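Local coordinates for hypothetical protein (Parabacteroides merdae, PDB 4OO3) that is of unknown function but is probably an NAD(P)-dependent oxidoreductase, joining a Rossmann-type nucleotide-binding domain to a putative oxidoreductase C-terminal domain, at residues A8-P19 with P33-P44; Q235-I243 with I290-T298. All blocks are in the same frame, centred on the assembly; numbering follows the deposited sequence.

How the contacts relate
Contact 1 comes first along the chain and closes before contact 2 opens. The two lie on opposite sides of the chain's centre, with their own centres about 37 Å apart and their nearest atoms about 24 Å apart, so neither touches the other. They also belong to different sheets. Residues 8-19 and 33-44 carry the neighbouring strands 14-17 and 38-43 of the six-stranded parallel sheet, consistent with the Rossmann-type family of that region. Residues 235-243 and 290-298 meet at the border of the nine-stranded mixed sheet, in the putative oxidoreductase C-terminal domain. Together they sample the two-part build of a probable dinucleotide-dependent oxidoreductase, one contact in each part.

Contact 1: residues A8-P19 with P33-P44; sequences APGEVKLITLDP and PQVSKDVYVYAP
The opening beta-alpha-beta unit of the Rossmann-type sheet brings strands 14-17 and 38-43 together, their axes 20° from parallel. Four bonds alternate across them: Tyr40 N to Leu14 O, Thr16 N to Tyr40 O (2.7 Å), Tyr42 N to Thr16 O and Asp18 N to Tyr42 O. Val12 makes a single bridge with Val35, and the register shifts by two residues between it and the Ile15-Tyr40 pair. A water bridges the junction, accepting from Leu14 N and donating to Ser36 O and Asp38 O.

Ahead of the strands, Glu11 and Gln34 run side by side. Gln34 NE2 gives Glu11 OE2 a nearly straight bond of 3.0 Å. OE2 lies in the amide plane of Gln34, while the two flat groups are turned 57° apart. Glu11 OE2 also accepts from Gly7 N and OE1 from Thr6 N, while Gln34 NE2 donates to Leu407 O as well. Replacing Glu11 with an alanine would probably leave the Gln34 amide with one acceptor fewer and the N-H groups of Gly7 and Thr6 without their carboxylate.

On one face, Leu14 crosses Val35 at about a right angle, CG meeting CG1 at 3.6 Å. On the other, Ile15 CG2, placed anti to the backbone N, reaches the edge of the Tyr42 ring, 3.9 Å from CD1.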
loop_
_atom_site.group_PDB
_atom_site.type_symbol
_atom_site.label_atom_id
_atom_site.label_comp_id
_atom_site.label_asym_id
_atom_site.label_seq_id
_atom_site.Cartn_x
_atom_site.Cartn_y
_atom_site.Cartn_z
ATOM N N ALA A 8 9.548 1.347 -26.716
ATOM C CA ALA A 8 10.124 2.485 -27.428
ATOM C C ALA A 8 10.182 3.715 -26.512
ATOM O O ALA A 8 9.236 3.962 -25.759
ATOM C CB ALA A 8 9.305 2.795 -28.672
ATOM N N PRO A 9 11.293 4.481 -26.564
ATOM C CA PRO A 9 11.435 5.651 -25.686
ATOM C C PRO A 9 10.386 6.749 -25.922
ATOM O O PRO A 9 10.017 7.008 -27.057
ATOM C CB PRO A 9 12.839 6.179 -26.022
ATOM C CG PRO A 9 13.553 5.032 -26.651
ATOM C CD PRO A 9 12.502 4.256 -27.378
ATOM N N GLY A 10 9.908 7.374 -24.848
ATOM C CA GLY A 10 8.921 8.451 -24.946
ATOM C C GLY A 10 7.506 8.028 -25.320
ATOM O O GLY A 10 6.651 8.884 -25.557
ATOM N N GLU A 11 7.250 6.718 -25.362
ATOM C CA GLU A 11 5.938 6.189 -25.758
ATOM C C GLU A 11 4.867 6.423 -24.688
ATOM O O GLU A 11 3.700 6.643 -25.007
ATOM C CB GLU A 11 6.032 4.692 -26.086
ATOM C CG GLU A 11 6.234 3.784 -24.876
ATOM C CD GLU A 11 6.300 2.310 -25.236
ATOM O OE1 GLU A 11 6.270 1.979 -26.435
ATOM O OE2 GLU A 11 6.379 1.470 -24.312
ATOM N N VAL A 12 5.268 6.361 -23.422
ATOM C CA VAL A 12 4.353 6.603 -22.310
ATOM C C VAL A 12 4.274 8.101 -22.065
ATOM O O VAL A 12 5.300 8.757 -21.878
ATOM C CB VAL A 12 4.820 5.883 -21.029
ATOM C CG1 VAL A 12 4.034 6.352 -19.809
ATOM C CG2 VAL A 12 4.701 4.376 -21.206
ATOM N N LYS A 13 3.054 8.631 -22.071
ATOM C CA LYS A 13 2.816 10.060 -21.895
ATOM C C LYS A 13 1.976 10.286 -20.656
ATOM O O LYS A 13 0.774 10.024 -20.668
ATOM C CB LYS A 13 2.089 10.641 -23.107
ATOM C CG LYS A 13 2.996 11.028 -24.261
ATOM C CD LYS A 13 2.769 10.177 -25.490
ATOM C CE LYS A 13 3.661 10.641 -26.631
ATOM N NZ LYS A 13 3.073 10.303 -27.952
ATOM N N LEU A 14 2.599 10.803 -19.604
ATOM C CA LEU A 14 1.954 10.912 -18.294
ATOM C C LEU A 14 0.999 12.094 -18.160
ATOM O O LEU A 14 1.291 13.200 -18.594
ATOM C CB LEU A 14 2.995 11.027 -17.173
ATOM C CG LEU A 14 3.989 9.891 -16.959
ATOM C CD1 LEU A 14 4.815 10.174 -15.708
ATOM C CD2 LEU A 14 3.279 8.552 -16.862
ATOM N N ILE A 15 -0.140 11.830 -17.536
ATOM C CA ILE A 15 -1.043 12.861 -17.064
ATOM C C ILE A 15 -1.057 12.766 -15.553
ATOM O O ILE A 15 -1.230 11.692 -15.010
ATOM C CB ILE A 15 -2.484 12.624 -17.540
ATOM C CG1 ILE A 15 -2.552 12.592 -19.067
ATOM C CG2 ILE A 15 -3.402 13.693 -16.966
ATOM C CD1 ILE A 15 -3.866 12.069 -19.611
ATOM N N THR A 16 -0.890 13.881 -14.870
ATOM C CA THR A 16 -0.998 13.868 -13.428
ATOM C C THR A 16 -2.266 14.605 -13.056
ATOM O O THR A 16 -2.383 15.793 -13.303
ATOM C CB THR A 16 0.240 14.497 -12.781
ATOM O OG1 THR A 16 1.412 13.893 -13.343
ATOM C CG2 THR A 16 0.226 14.275 -11.269
ATOM N N LEU A 17 -3.224 13.883 -12.482
ATOM C CA LEU A 17 -4.548 14.430 -12.214
ATOM C C LEU A 17 -4.749 14.691 -10.729
ATOM O O LEU A 17 -4.741 13.760 -9.921
ATOM C CB LEU A 17 -5.613 13.467 -12.714
ATOM C CG LEU A 17 -7.063 13.907 -12.503
ATOM C CD1 LEU A 17 -7.392 15.168 -13.286
ATOM C CD2 LEU A 17 -7.969 12.758 -12.892
ATOM N N ASP A 18 -4.943 15.963 -10.390
ATOM C CA ASP A 18 -5.216 16.395 -9.026
ATOM C C ASP A 18 -4.301 15.713 -8.006
ATOM O O ASP A 18 -4.775 15.016 -7.115
ATOM C CB ASP A 18 -6.688 16.144 -8.694
ATOM C CG ASP A 18 -7.125 16.801 -7.389
ATOM O OD1 ASP A 18 -6.470 17.758 -6.936
ATOM O OD2 ASP A 18 -8.141 16.357 -6.817
ATOM N N PRO A 19 -2.977 15.905 -8.147
ATOM C CA PRO A 19 -2.032 15.284 -7.224
ATOM C C PRO A 19 -2.130 15.922 -5.852
ATOM O O PRO A 19 -2.228 17.143 -5.746
ATOM C CB PRO A 19 -0.677 15.580 -7.861
ATOM C CG PRO A 19 -0.887 16.860 -8.589
ATOM C CD PRO A 19 -2.297 16.784 -9.115
ATOM N N PRO A 33 13.200 5.480 -19.643
ATOM C CA PRO A 33 13.260 5.835 -21.062
ATOM C C PRO A 33 11.905 5.804 -21.767
ATOM O O PRO A 33 11.671 6.604 -22.673
ATOM C CB PRO A 33 14.187 4.766 -21.662
ATOM C CG PRO A 33 14.985 4.250 -20.523
ATOM C CD PRO A 33 14.095 4.356 -19.316
ATOM N N GLN A 34 11.033 4.881 -21.358
ATOM C CA GLN A 34 9.666 4.794 -21.880
ATOM C C GLN A 34 8.871 6.075 -21.695
ATOM O O GLN A 34 7.962 6.354 -22.472
ATOM C CB GLN A 34 8.886 3.682 -21.176
ATOM C CG GLN A 34 8.957 2.321 -21.832
ATOM C CD GLN A 34 8.252 1.277 -20.992
ATOM O OE1 GLN A 34 8.678 0.996 -19.876
ATOM N NE2 GLN A 34 7.167 0.707 -21.514
ATOM N N VAL A 35 9.180 6.831 -20.647
ATOM C CA VAL A 35 8.339 7.960 -20.273
ATOM C C VAL A 35 8.818 9.268 -20.897
ATOM O O VAL A 35 9.945 9.723 -20.658
ATOM C CB VAL A 35 8.221 8.100 -18.746
ATOM C CG1 VAL A 35 7.253 9.220 -18.401
ATOM C CG2 VAL A 35 7.731 6.792 -18.142
ATOM N N SER A 36 7.938 9.857 -21.700
ATOM C CA SER A 36 8.203 11.136 -22.353
ATOM C C SER A 36 8.449 12.195 -21.296
ATOM O O SER A 36 7.790 12.203 -20.256
ATOM C CB SER A 36 7.017 11.530 -23.238
ATOM O OG SER A 36 6.903 12.930 -23.359
ATOM N N LYS A 37 9.401 13.085 -21.567
ATOM C CA LYS A 37 9.734 14.158 -20.629
ATOM C C LYS A 37 8.606 15.164 -20.434
ATOM O O LYS A 37 8.554 15.825 -19.399
ATOM C CB LYS A 37 10.999 14.886 -21.064
ATOM C CG LYS A 37 12.271 14.303 -20.479
ATOM C CD LYS A 37 12.597 12.922 -21.017
ATOM C CE LYS A 37 13.875 12.414 -20.375
ATOM N NZ LYS A 37 14.416 11.215 -21.057
ATOM N N ASP A 38 7.713 15.271 -21.419
ATOM C CA ASP A 38 6.568 16.178 -21.345
ATOM C C ASP A 38 5.469 15.518 -20.538
ATOM O O ASP A 38 4.978 14.451 -20.900
ATOM C CB ASP A 38 6.037 16.527 -22.744
ATOM C CG ASP A 38 7.007 17.376 -23.557
ATOM O OD1 ASP A 38 7.824 18.117 -22.976
ATOM O OD2 ASP A 38 6.942 17.317 -24.800
ATOM N N VAL A 39 5.087 16.161 -19.444
ATOM C CA VAL A 39 4.088 15.626 -18.540
ATOM C C VAL A 39 2.945 16.631 -18.391
ATOM O O VAL A 39 3.170 17.816 -18.167
ATOM C CB VAL A 39 4.715 15.294 -17.169
ATOM C CG1 VAL A 39 3.654 14.853 -16.161
ATOM C CG2 VAL A 39 5.785 14.220 -17.332
ATOM N N TYR A 40 1.719 16.140 -18.499
ATOM C CA TYR A 40 0.543 16.993 -18.483
ATOM C C TYR A 40 -0.140 16.952 -17.124
ATOM O O TYR A 40 -0.615 15.906 -16.691
ATOM C CB TYR A 40 -0.392 16.578 -19.621
ATOM C CG TYR A 40 0.293 16.710 -20.965
ATOM C CD1 TYR A 40 0.334 17.933 -21.620
ATOM C CD2 TYR A 40 0.947 15.629 -21.555
ATOM C CE1 TYR A 40 0.979 18.080 -22.836
ATOM C CE2 TYR A 40 1.602 15.768 -22.776
ATOM C CZ TYR A 40 1.613 16.997 -23.406
ATOM O OH TYR A 40 2.251 17.165 -24.615
ATOM N N VAL A 41 -0.159 18.094 -16.444
ATOM C CA VAL A 41 -0.788 18.228 -15.127
ATOM C C VAL A 41 -2.115 18.992 -15.236
ATOM O O VAL A 41 -2.176 20.061 -15.848
ATOM C CB VAL A 41 0.146 18.986 -14.149
ATOM C CG1 VAL A 41 -0.547 19.260 -12.817
ATOM C CG2 VAL A 41 1.450 18.221 -13.938
ATOM N N TYR A 42 -3.169 18.429 -14.648
ATOM C CA TYR A 42 -4.462 19.095 -14.515
ATOM C C TYR A 42 -4.891 19.040 -13.056
ATOM O O TYR A 42 -4.982 17.956 -12.467
ATOM C CB TYR A 42 -5.522 18.398 -15.370
ATOM C CG TYR A 42 -5.191 18.384 -16.839
ATOM C CD1 TYR A 42 -4.354 17.416 -17.358
ATOM C CD2 TYR A 42 -5.701 19.347 -17.699
ATOM C CE1 TYR A 42 -4.030 17.391 -18.701
ATOM C CE2 TYR A 42 -5.384 19.331 -19.054
ATOM C CZ TYR A 42 -4.543 18.346 -19.541
ATOM O OH TYR A 42 -4.208 18.292 -20.862
ATOM N N ALA A 43 -5.187 20.192 -12.479
ATOM C CA ALA A 43 -5.492 20.252 -11.061
ATOM C C ALA A 43 -6.201 21.539 -10.706
ATOM O O ALA A 43 -6.033 22.542 -11.386
ATOM C CB ALA A 43 -4.203 20.142 -10.255
ATOM N N PRO A 44 -6.990 21.522 -9.623
ATOM C CA PRO A 44 -7.432 22.813 -9.121
ATOM C C PRO A 44 -6.224 23.600 -8.614
ATOM O O PRO A 44 -5.191 23.008 -8.273
ATOM C CB PRO A 44 -8.378 22.439 -7.977
ATOM C CG PRO A 44 -7.878 21.117 -7.500
ATOM C CD PRO A 44 -7.322 20.418 -8.704
HETATM O O HOH W 1 5.189 11.977 -20.095
#

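Contact 2: residues Q235-I243 with I290-T298; sequences QIIDYRKDI and IVYKIKGVT
Residues 235-243 and 290-298 meet through one antiparallel, non-hydrogen-bonded pair, Ile243 with Ile294 (CA to CA 4.8 Å). Next to it, Lys295 N bonds to Asp242 O at 2.8 Å, the donor lying in the carbonyl plane, on a lone pair. A water also donates to Asp242 O and accepts from Gly296 N, tying the carbonyl to the type I' turn that runs from Ile294 to Val297.

Lys295 carries much of the side-chain contact. Its chain runs alongside Asp242, with CD 3.7 Å from Asp242 CG, and bends at three successive torsions, chi2 to chi4, as it reaches Gln235. There NZ meets Gln235 OE1 at 2.8 Å, nearly head-on to the carbonyl (168°). The ammonium does not pair directly with the aspartate: Lys295 NZ and Asp242 OD2 stay 5.6 Å apart, linked only weakly through a water that donates more strongly to Ile236 O. The carboxylate is instead turned back on its own segment, where OD2 takes the Asp238 N-H at 2.8 Å from above its plane. Asp238 in turn caps the short helix, its OD1 accepting from Arg240 N.

Three isoleucines supply the apolar part. Ile243 lies alongside Ile294, CD1 resting 3.8 Å from CB, whereas Ile237 crosses Ile294 at about a right angle and their CD1 methyls come within 4.0 Å.

The end of the short, weakly bonded helix at Asp242, where the chain enters strand 243-255, thus meets the end of strand 282-294 and the turn after it. Ile294 also packs on Val227 and Gln228 of helix 220-231, while Ile237 rests on Ala425 of helix 419-439.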
loop_
_atom_site.group_PDB
_atom_site.type_symbol
_atom_site.label_atom_id
_atom_site.label_comp_id
_atom_site.label_asym_id
_atom_site.label_seq_id
_atom_site.Cartn_x
_atom_site.Cartn_y
_atom_site.Cartn_z
ATOM N N GLN A 235 -2.597 -17.408 -6.376
ATOM C CA GLN A 235 -3.940 -17.987 -6.416
ATOM C C GLN A 235 -4.961 -16.882 -6.664
ATOM O O GLN A 235 -4.911 -15.827 -6.024
ATOM C CB GLN A 235 -4.269 -18.695 -5.102
ATOM C CG GLN A 235 -3.331 -19.844 -4.763
ATOM C CD GLN A 235 -3.631 -20.444 -3.408
ATOM O OE1 GLN A 235 -4.790 -20.614 -3.038
ATOM N NE2 GLN A 235 -2.587 -20.759 -2.653
ATOM N N ILE A 236 -5.883 -17.137 -7.593
ATOM C CA ILE A 236 -6.957 -16.206 -7.915
ATOM C C ILE A 236 -7.991 -16.262 -6.805
ATOM O O ILE A 236 -8.540 -17.320 -6.536
ATOM C CB ILE A 236 -7.621 -16.566 -9.261
ATOM C CG1 ILE A 236 -6.594 -16.439 -10.394
ATOM C CG2 ILE A 236 -8.837 -15.682 -9.521
ATOM C CD1 ILE A 236 -7.126 -16.741 -11.773
ATOM N N ILE A 237 -8.244 -15.133 -6.148
ATOM C CA ILE A 237 -9.245 -15.072 -5.081
ATOM C C ILE A 237 -10.564 -14.584 -5.676
ATOM O O ILE A 237 -10.618 -13.496 -6.259
ATOM C CB ILE A 237 -8.823 -14.117 -3.940
ATOM C CG1 ILE A 237 -7.392 -14.410 -3.444
ATOM C CG2 ILE A 237 -9.818 -14.181 -2.784
ATOM C CD1 ILE A 237 -7.191 -15.775 -2.818
ATOM N N ASP A 238 -11.616 -15.395 -5.550
ATOM C CA ASP A 238 -12.956 -15.010 -5.975
ATOM C C ASP A 238 -13.667 -14.426 -4.761
ATOM O O ASP A 238 -14.046 -15.156 -3.849
ATOM C CB ASP A 238 -13.722 -16.222 -6.519
ATOM C CG ASP A 238 -15.123 -15.867 -7.027
ATOM O OD1 ASP A 238 -15.560 -14.702 -6.883
ATOM O OD2 ASP A 238 -15.797 -16.768 -7.564
ATOM N N TYR A 239 -13.859 -13.111 -4.751
ATOM C CA TYR A 239 -14.364 -12.442 -3.555
ATOM C C TYR A 239 -15.814 -12.819 -3.255
ATOM O O TYR A 239 -16.255 -12.734 -2.111
ATOM C CB TYR A 239 -14.162 -10.917 -3.637
ATOM C CG TYR A 239 -15.139 -10.155 -4.500
ATOM C CD1 TYR A 239 -16.398 -9.824 -4.019
ATOM C CD2 TYR A 239 -14.799 -9.744 -5.786
ATOM C CE1 TYR A 239 -17.300 -9.130 -4.798
ATOM C CE2 TYR A 239 -15.692 -9.042 -6.570
ATOM C CZ TYR A 239 -16.940 -8.743 -6.065
ATOM O OH TYR A 239 -17.848 -8.057 -6.811
ATOM N N ARG A 240 -16.543 -13.258 -4.277
ATOM C CA ARG A 240 -17.912 -13.745 -4.094
ATOM C C ARG A 240 -17.981 -15.061 -3.307
ATOM O O ARG A 240 -18.989 -15.342 -2.657
ATOM C CB ARG A 240 -18.604 -13.903 -5.449
ATOM C CG ARG A 240 -18.763 -12.588 -6.197
ATOM C CD ARG A 240 -19.628 -12.745 -7.434
ATOM N NE ARG A 240 -19.693 -11.516 -8.226
ATOM C CZ ARG A 240 -18.742 -11.089 -9.058
ATOM N NH1 ARG A 240 -17.616 -11.778 -9.222
ATOM N NH2 ARG A 240 -18.916 -9.958 -9.736
ATOM N N LYS A 241 -16.910 -15.849 -3.351
ATOM C CA LYS A 241 -16.905 -17.186 -2.755
ATOM C C LYS A 241 -15.893 -17.393 -1.635
ATOM O O LYS A 241 -16.112 -18.222 -0.769
ATOM C CB LYS A 241 -16.644 -18.225 -3.848
ATOM C CG LYS A 241 -17.737 -18.269 -4.900
ATOM C CD LYS A 241 -17.483 -19.348 -5.936
ATOM C CE LYS A 241 -18.671 -19.476 -6.878
ATOM N NZ LYS A 241 -18.483 -20.563 -7.875
ATOM N N ASP A 242 -14.784 -16.659 -1.653
ATOM C CA ASP A 242 -13.645 -16.984 -0.800
ATOM C C ASP A 242 -13.515 -16.110 0.442
ATOM O O ASP A 242 -12.716 -16.420 1.329
ATOM C CB ASP A 242 -12.354 -16.874 -1.615
ATOM C CG ASP A 242 -12.278 -17.895 -2.745
ATOM O OD1 ASP A 242 -12.871 -18.982 -2.617
ATOM O OD2 ASP A 242 -11.611 -17.606 -3.765
ATOM N N ILE A 243 -14.278 -15.022 0.505
ATOM C CA ILE A 243 -14.135 -14.051 1.581
ATOM C C ILE A 243 -15.401 -13.981 2.416
ATOM O O ILE A 243 -16.485 -13.734 1.896
ATOM C CB ILE A 243 -13.823 -12.632 1.050
ATOM C CG1 ILE A 243 -12.551 -12.628 0.196
ATOM C CG2 ILE A 243 -13.685 -11.644 2.201
ATOM C CD1 ILE A 243 -11.277 -12.934 0.961
ATOM N N ILE A 290 -9.727 -5.729 11.111
ATOM C CA ILE A 290 -10.619 -6.633 10.393
ATOM C C ILE A 290 -10.238 -8.064 10.722
ATOM O O ILE A 290 -9.055 -8.416 10.674
ATOM C CB ILE A 290 -10.517 -6.469 8.857
ATOM C CG1 ILE A 290 -10.377 -4.991 8.467
ATOM C CG2 ILE A 290 -11.716 -7.133 8.173
ATOM C CD1 ILE A 290 -10.215 -4.742 6.978
ATOM N N VAL A 291 -11.238 -8.868 11.078
ATOM C CA VAL A 291 -11.095 -10.313 11.096
ATOM C C VAL A 291 -11.967 -10.864 9.978
ATOM O O VAL A 291 -13.142 -10.522 9.870
ATOM C CB VAL A 291 -11.495 -10.938 12.446
ATOM C CG1 VAL A 291 -11.366 -12.456 12.394
ATOM C CG2 VAL A 291 -10.612 -10.398 13.548
ATOM N N TYR A 292 -11.373 -11.697 9.136
ATOM C CA TYR A 292 -12.081 -12.284 8.017
ATOM C C TYR A 292 -11.509 -13.647 7.674
ATOM O O TYR A 292 -10.361 -13.958 8.008
ATOM C CB TYR A 292 -12.004 -11.367 6.797
ATOM C CG TYR A 292 -10.598 -11.108 6.278
ATOM C CD1 TYR A 292 -9.777 -10.164 6.883
ATOM C CD2 TYR A 292 -10.101 -11.789 5.168
ATOM C CE1 TYR A 292 -8.496 -9.917 6.407
ATOM C CE2 TYR A 292 -8.823 -11.546 4.685
ATOM C CZ TYR A 292 -8.024 -10.609 5.307
ATOM O OH TYR A 292 -6.749 -10.356 4.839
ATOM N N LYS A 293 -12.318 -14.453 7.002
ATOM C CA LYS A 293 -11.856 -15.726 6.476
ATOM C C LYS A 293 -11.582 -15.576 4.990
ATOM O O LYS A 293 -12.394 -15.009 4.254
ATOM C CB LYS A 293 -12.880 -16.827 6.738
ATOM C CG LYS A 293 -12.871 -17.286 8.183
ATOM C CD LYS A 293 -13.906 -18.354 8.471
ATOM C CE LYS A 293 -13.624 -18.999 9.820
ATOM N NZ LYS A 293 -14.812 -19.694 10.377
ATOM N N ILE A 294 -10.414 -16.056 4.572
ATOM C CA ILE A 294 -10.036 -16.096 3.171
ATOM C C ILE A 294 -9.731 -17.553 2.827
ATOM O O ILE A 294 -8.752 -18.121 3.314
ATOM C CB ILE A 294 -8.847 -15.154 2.849
ATOM C CG1 ILE A 294 -8.252 -15.502 1.479
ATOM C CG2 ILE A 294 -7.765 -15.231 3.914
ATOM C CD1 ILE A 294 -7.391 -14.413 0.888
ATOM N N LYS A 295 -10.597 -18.149 2.005
ATOM C CA LYS A 295 -10.529 -19.568 1.664
ATOM C C LYS A 295 -10.382 -20.436 2.907
ATOM O O LYS A 295 -9.523 -21.317 2.962
ATOM C CB LYS A 295 -9.386 -19.844 0.679
ATOM C CG LYS A 295 -9.396 -18.904 -0.512
ATOM C CD LYS A 295 -9.096 -19.598 -1.825
ATOM C CE LYS A 295 -7.627 -19.935 -1.971
ATOM N NZ LYS A 295 -7.460 -21.214 -2.712
ATOM N N GLY A 296 -11.217 -20.165 3.906
ATOM C CA GLY A 296 -11.264 -20.975 5.126
ATOM C C GLY A 296 -10.265 -20.567 6.195
ATOM O O GLY A 296 -10.365 -21.031 7.327
ATOM N N VAL A 297 -9.313 -19.699 5.844
ATOM C CA VAL A 297 -8.248 -19.279 6.759
ATOM C C VAL A 297 -8.633 -17.966 7.426
ATOM O O VAL A 297 -8.901 -16.987 6.740
ATOM C CB VAL A 297 -6.910 -19.080 6.010
ATOM C CG1 VAL A 297 -5.810 -18.655 6.975
ATOM C CG2 VAL A 297 -6.520 -20.352 5.278
ATOM N N THR A 298 -8.654 -17.944 8.756
ATOM C CA THR A 298 -8.968 -16.725 9.486
ATOM C C THR A 298 -7.744 -15.801 9.533
ATOM O O THR A 298 -6.685 -16.180 10.039
ATOM C CB THR A 298 -9.442 -17.018 10.922
ATOM O OG1 THR A 298 -10.619 -17.836 10.888
ATOM C CG2 THR A 298 -9.762 -15.726 11.650
HETATM O O HOH W 2 -8.882 -19.384 -4.879
HETATM O O HOH W 3 -13.160 -18.102 3.668
#